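Side-chain contacts in putative Acetyltransferase (PDB 3EFA), which is a putative N-acetyltransferase of the GNAT family, which probably transfers an acetyl group from acetyl-coenzyme A to an amine substrate not yet identified: residues A[6-11]-A[93-98]; A[49-54]-A[86-91]. One frame throughout, in Å; residues are numbered along the deposited sequence.

Interaction 1: residues A[6-11]-A[93-98]. With FMT (formic acid), chain E.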
# COMPACT_ATOMS: atom_id res chain seq x y z
N ILE A 6 10.90 1.92 28.72
CA ILE A 6 9.91 1.83 27.64
C ILE A 6 8.68 1.02 28.06
O ILE A 6 8.81 -0.06 28.62
CB ILE A 6 10.53 1.18 26.38
CG1 ILE A 6 11.63 2.08 25.79
CG2 ILE A 6 9.45 0.87 25.34
CD1 ILE A 6 12.54 1.37 24.75
N ILE A 7 7.49 1.54 27.77
CA ILE A 7 6.23 0.91 28.18
C ILE A 7 5.24 0.69 27.03
O ILE A 7 4.96 1.61 26.26
CB ILE A 7 5.54 1.72 29.33
CG1 ILE A 7 6.42 1.72 30.59
CG2 ILE A 7 4.12 1.18 29.65
CD1 ILE A 7 5.81 2.43 31.76
N PHE A 8 4.73 -0.53 26.92
CA PHE A 8 3.71 -0.89 25.93
C PHE A 8 2.41 -1.26 26.65
O PHE A 8 2.35 -2.30 27.29
CB PHE A 8 4.14 -2.12 25.10
CG PHE A 8 5.38 -1.92 24.28
CD1 PHE A 8 5.31 -1.32 23.02
CD2 PHE A 8 6.62 -2.38 24.73
CE1 PHE A 8 6.47 -1.15 22.24
CE2 PHE A 8 7.78 -2.22 23.96
CZ PHE A 8 7.71 -1.60 22.72
N SER A 9 1.36 -0.44 26.53
CA SER A 9 0.10 -0.74 27.24
C SER A 9 -1.03 0.26 26.99
O SER A 9 -0.81 1.35 26.47
CB SER A 9 0.35 -0.87 28.76
OG SER A 9 0.30 0.39 29.41
N ALA A 10 -2.23 -0.13 27.42
CA ALA A 10 -3.43 0.71 27.29
C ALA A 10 -3.87 1.41 28.59
O ALA A 10 -5.02 1.83 28.70
CB ALA A 10 -4.58 -0.12 26.73
N SER A 11 -2.98 1.52 29.57
CA SER A 11 -3.36 2.10 30.87
C SER A 11 -3.65 3.60 30.78
O SER A 11 -3.11 4.31 29.93
CB SER A 11 -2.29 1.83 31.95
OG SER A 11 -1.17 2.70 31.84
N LEU A 93 11.34 2.50 18.05
CA LEU A 93 10.90 1.67 16.94
C LEU A 93 11.56 0.29 16.95
O LEU A 93 10.88 -0.73 16.76
CB LEU A 93 11.16 2.37 15.61
CG LEU A 93 10.79 1.58 14.35
CD1 LEU A 93 9.27 1.30 14.30
CD2 LEU A 93 11.27 2.31 13.07
N THR A 94 12.88 0.26 17.17
CA THR A 94 13.60 -1.01 17.30
C THR A 94 12.99 -1.88 18.41
O THR A 94 12.87 -3.09 18.25
CB THR A 94 15.12 -0.79 17.58
OG1 THR A 94 15.73 -0.11 16.47
CG2 THR A 94 15.84 -2.12 17.80
N ALA A 95 12.57 -1.26 19.52
CA ALA A 95 11.88 -2.03 20.56
C ALA A 95 10.45 -2.47 20.17
O ALA A 95 10.03 -3.58 20.51
CB ALA A 95 11.89 -1.29 21.90
N ALA A 96 9.72 -1.63 19.46
CA ALA A 96 8.36 -1.98 19.03
C ALA A 96 8.33 -3.14 18.02
O ALA A 96 7.41 -3.98 18.06
CB ALA A 96 7.62 -0.74 18.48
N GLU A 97 9.32 -3.18 17.12
CA GLU A 97 9.46 -4.32 16.20
C GLU A 97 9.61 -5.65 16.94
O GLU A 97 8.95 -6.64 16.62
CB GLU A 97 10.62 -4.11 15.20
CG GLU A 97 10.33 -3.04 14.13
CD GLU A 97 11.50 -2.77 13.18
OE1 GLU A 97 12.46 -3.57 13.13
OE2 GLU A 97 11.44 -1.76 12.45
N GLU A 98 10.48 -5.67 17.95
CA GLU A 98 10.69 -6.87 18.77
C GLU A 98 9.41 -7.27 19.55
O GLU A 98 9.06 -8.46 19.62
CB GLU A 98 11.91 -6.67 19.69
CG GLU A 98 12.05 -7.67 20.84
CD GLU A 98 12.32 -9.10 20.36
OE1 GLU A 98 13.11 -9.28 19.42
OE2 GLU A 98 11.73 -10.04 20.95
C FMT E . 13.28 -0.21 28.75
O1 FMT E . 14.27 -0.73 28.23
O2 FMT E . 12.31 -0.83 29.20
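Phe-8 and Ile-6, on one side of strand 6-9, carry the strand's packing against Ala-95 and Ala-96 of helix 93-98. The apolar contacts come first. Ile-6 reaches out with its long branch, whose end, CD1, lies 4.0 Å from Ala-95 CB. Chi1 at -66° puts CG1 beside the backbone N, and chi2 of 165° extends CD1 toward Ala-95. Phe-8 directs the CE1-CZ corner of its ring at the helix: CE1 meets Ala-96 CB at 4.0 Å, and CZ comes within 4.3 Å of Ala-95 CB. The ring also rests on main chain, where the small alanine side chains let it close in: CZ is 3.8 Å from Ala-96 CA and 3.8 Å from Ala-95 O, both lying obliquely to the ring. The touch on Ala-95 O is van der Waals packing.

One polar interaction of the strand goes to a bound group. Ile-6 N donates a fairly straight hydrogen bond of 3.1 Å to O2 of a formic acid molecule, probably from the crystallisation liquor, and the ligand carbon lies near Ile-6 CB.

The segment axes cross at -43° and pass 10.2 Å apart, a spacing suited to a helix lying across a sheet. Strand 5-9 is an outermost strand of the GNAT sheet within this chain; its inner neighbour, strand 48-52, hydrogen-bonds to its backbone (Ile-7 with Val-50, Ser-9 with Tyr-48) and presents Leu-51 to Ile-6 and Ala-49 to Phe-8. Trp-99, one turn along helix 88-102, stacks on the Phe-8 ring, while Leu-62 of strand 57-66 and Phe-74 of strand 71-79 pack against Ala-96.

Interaction 2: residues A[49-54]-A[86-91]; sequences AVLYLQ and HGWGRQ. With FMT (formic acid), chain C.
Trp-88, at the first turn of helix 88-102, turns one side of its indole to both Leu-51 and Leu-53. Its CB leaves the helix toward strand 49-52, and a chi1 of -62° sets CG beside the backbone N and anti to the carbonyl carbon, which carries the ring system across to the two leucines. Along the six-membered ring, CE3 is the first atom to meet the other segment: both methyls of Leu-51 approach it, CD2 at 3.9 Å, obliquely to the ring, and CD1 at 4.0 Å. Farther out, CZ2 and CH2 meet a single methyl, Leu-53 CD2, each at 3.9 Å. That methyl sits over one face, 4.2 Å from the ring centroid and 21° off the normal, in a CH-pi contact displaced toward the rim. Both leucines run about perpendicular to the indole. Gln-91, one turn later, adds its aliphatic base, with CB 4.4 Å from Leu-51 CD1.

Polar groups of the helix start serve another partner. Gly-87 is the N-cap, and Gly-89 N gives a 3.1 Å hydrogen bond to O1 of a formic acid molecule that Gly-85 N also binds. This glycine-rich turn matches the R-x-x-G-x-G/A signature with which GNAT enzymes hold the pyrophosphate of coenzyme A, so the ligand probably mimics that anion, and the helix N terminus would favour it.

Across the segments the chemistry is apolar: aliphatic methyls against an aromatic surface, a contact fixed by shape and dispersion that joins the sheet to the helix start just beside the likely cofactor loop.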
# COMPACT_ATOMS: atom_id res chain seq x y z
N ALA A 49 2.98 2.83 22.60
CA ALA A 49 4.37 2.65 23.02
C ALA A 49 4.95 4.00 23.46
O ALA A 49 4.93 4.95 22.68
CB ALA A 49 5.23 2.03 21.88
N VAL A 50 5.47 4.07 24.69
CA VAL A 50 6.05 5.32 25.22
C VAL A 50 7.44 5.12 25.83
O VAL A 50 7.64 4.21 26.66
CB VAL A 50 5.10 5.99 26.27
CG1 VAL A 50 5.69 7.31 26.80
CG2 VAL A 50 3.72 6.23 25.70
N LEU A 51 8.40 5.97 25.44
CA LEU A 51 9.75 5.97 26.03
C LEU A 51 9.92 7.10 27.07
O LEU A 51 9.71 8.27 26.78
CB LEU A 51 10.85 6.06 24.94
CG LEU A 51 12.33 5.83 25.33
CD1 LEU A 51 13.19 5.27 24.18
CD2 LEU A 51 13.02 7.09 25.95
N TYR A 52 10.31 6.71 28.29
CA TYR A 52 10.47 7.64 29.42
C TYR A 52 11.95 7.79 29.84
O TYR A 52 12.67 6.79 30.01
CB TYR A 52 9.70 7.12 30.64
CG TYR A 52 8.20 6.96 30.48
CD1 TYR A 52 7.31 7.93 30.95
CD2 TYR A 52 7.65 5.81 29.88
CE1 TYR A 52 5.93 7.79 30.82
CE2 TYR A 52 6.26 5.65 29.75
CZ TYR A 52 5.41 6.65 30.22
OH TYR A 52 4.03 6.51 30.10
N LEU A 53 12.42 9.02 30.01
CA LEU A 53 13.75 9.21 30.60
C LEU A 53 13.62 9.07 32.11
O LEU A 53 14.46 8.46 32.77
CB LEU A 53 14.35 10.57 30.26
CG LEU A 53 14.86 10.73 28.84
CD1 LEU A 53 15.73 11.97 28.76
CD2 LEU A 53 15.65 9.50 28.41
N GLN A 54 12.56 9.67 32.64
CA GLN A 54 12.20 9.51 34.03
C GLN A 54 10.71 9.19 34.04
O GLN A 54 10.05 9.31 33.00
CB GLN A 54 12.46 10.79 34.82
CG GLN A 54 13.82 11.43 34.57
CD GLN A 54 13.89 12.84 35.13
OE1 GLN A 54 12.97 13.30 35.81
NE2 GLN A 54 14.99 13.53 34.85
N HIS A 86 18.33 12.85 18.61
CA HIS A 86 19.30 12.12 19.43
C HIS A 86 19.08 10.61 19.35
O HIS A 86 19.59 9.87 20.19
CB HIS A 86 19.24 12.58 20.89
CG HIS A 86 19.56 14.03 21.09
ND1 HIS A 86 20.85 14.52 21.01
CD2 HIS A 86 18.77 15.08 21.41
CE1 HIS A 86 20.83 15.83 21.24
NE2 HIS A 86 19.58 16.19 21.49
N GLY A 87 18.32 10.16 18.35
CA GLY A 87 18.07 8.74 18.16
C GLY A 87 17.01 8.06 19.03
O GLY A 87 16.86 6.83 18.96
N TRP A 88 16.27 8.82 19.84
CA TRP A 88 15.27 8.19 20.70
C TRP A 88 14.11 7.52 19.92
O TRP A 88 13.71 6.39 20.23
CB TRP A 88 14.73 9.17 21.77
CG TRP A 88 15.79 9.66 22.75
CD1 TRP A 88 16.27 10.95 22.86
CD2 TRP A 88 16.51 8.89 23.74
NE1 TRP A 88 17.23 11.01 23.86
CE2 TRP A 88 17.39 9.77 24.41
CE3 TRP A 88 16.47 7.54 24.12
CZ2 TRP A 88 18.24 9.34 25.44
CZ3 TRP A 88 17.32 7.12 25.16
CH2 TRP A 88 18.19 8.02 25.80
N GLY A 89 13.58 8.20 18.92
CA GLY A 89 12.56 7.60 18.07
C GLY A 89 13.01 6.27 17.48
O GLY A 89 12.25 5.30 17.43
N ARG A 90 14.26 6.22 17.04
CA ARG A 90 14.83 5.02 16.43
C ARG A 90 14.93 3.88 17.43
O ARG A 90 14.66 2.72 17.10
CB ARG A 90 16.21 5.35 15.82
CG ARG A 90 16.68 4.37 14.74
CD ARG A 90 17.90 4.91 13.96
NE ARG A 90 18.93 5.43 14.85
CZ ARG A 90 19.39 6.68 14.82
NH1 ARG A 90 18.94 7.54 13.91
NH2 ARG A 90 20.31 7.07 15.69
N GLN A 91 15.32 4.22 18.67
CA GLN A 91 15.37 3.28 19.79
C GLN A 91 13.98 2.70 20.10
O GLN A 91 13.83 1.49 20.31
CB GLN A 91 15.93 3.98 21.03
CG GLN A 91 16.47 3.07 22.12
CD GLN A 91 18.00 3.04 22.17
OE1 GLN A 91 18.66 3.88 21.56
NE2 GLN A 91 18.56 2.07 22.90
C FMT C . 13.41 11.75 16.88
O1 FMT C . 13.70 11.08 17.88
O2 FMT C . 13.93 12.83 16.60

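In the fold
From the N terminus, strand 5-9 opens interaction 1, which closes only when helix 88-102 arrives, 82 residues after the first segment ends. Within that long loop, strand 48-52 begins interaction 2, and the shorter loop it closes, made of strands 57-66 and 71-79 and the glycine-rich turn, returns at the start of the same helix; the two contacts therefore nest. Their strands are antiparallel neighbours, joined by a probable hydrogen bond from Ile-7 N to Val-50 O of 2.9 Å, and their centres lie 10 Å apart. Interaction 2 fixes the helix's first turn, interaction 1 its middle, so together they lay one helix across the N-terminal strands of the GNAT sheet.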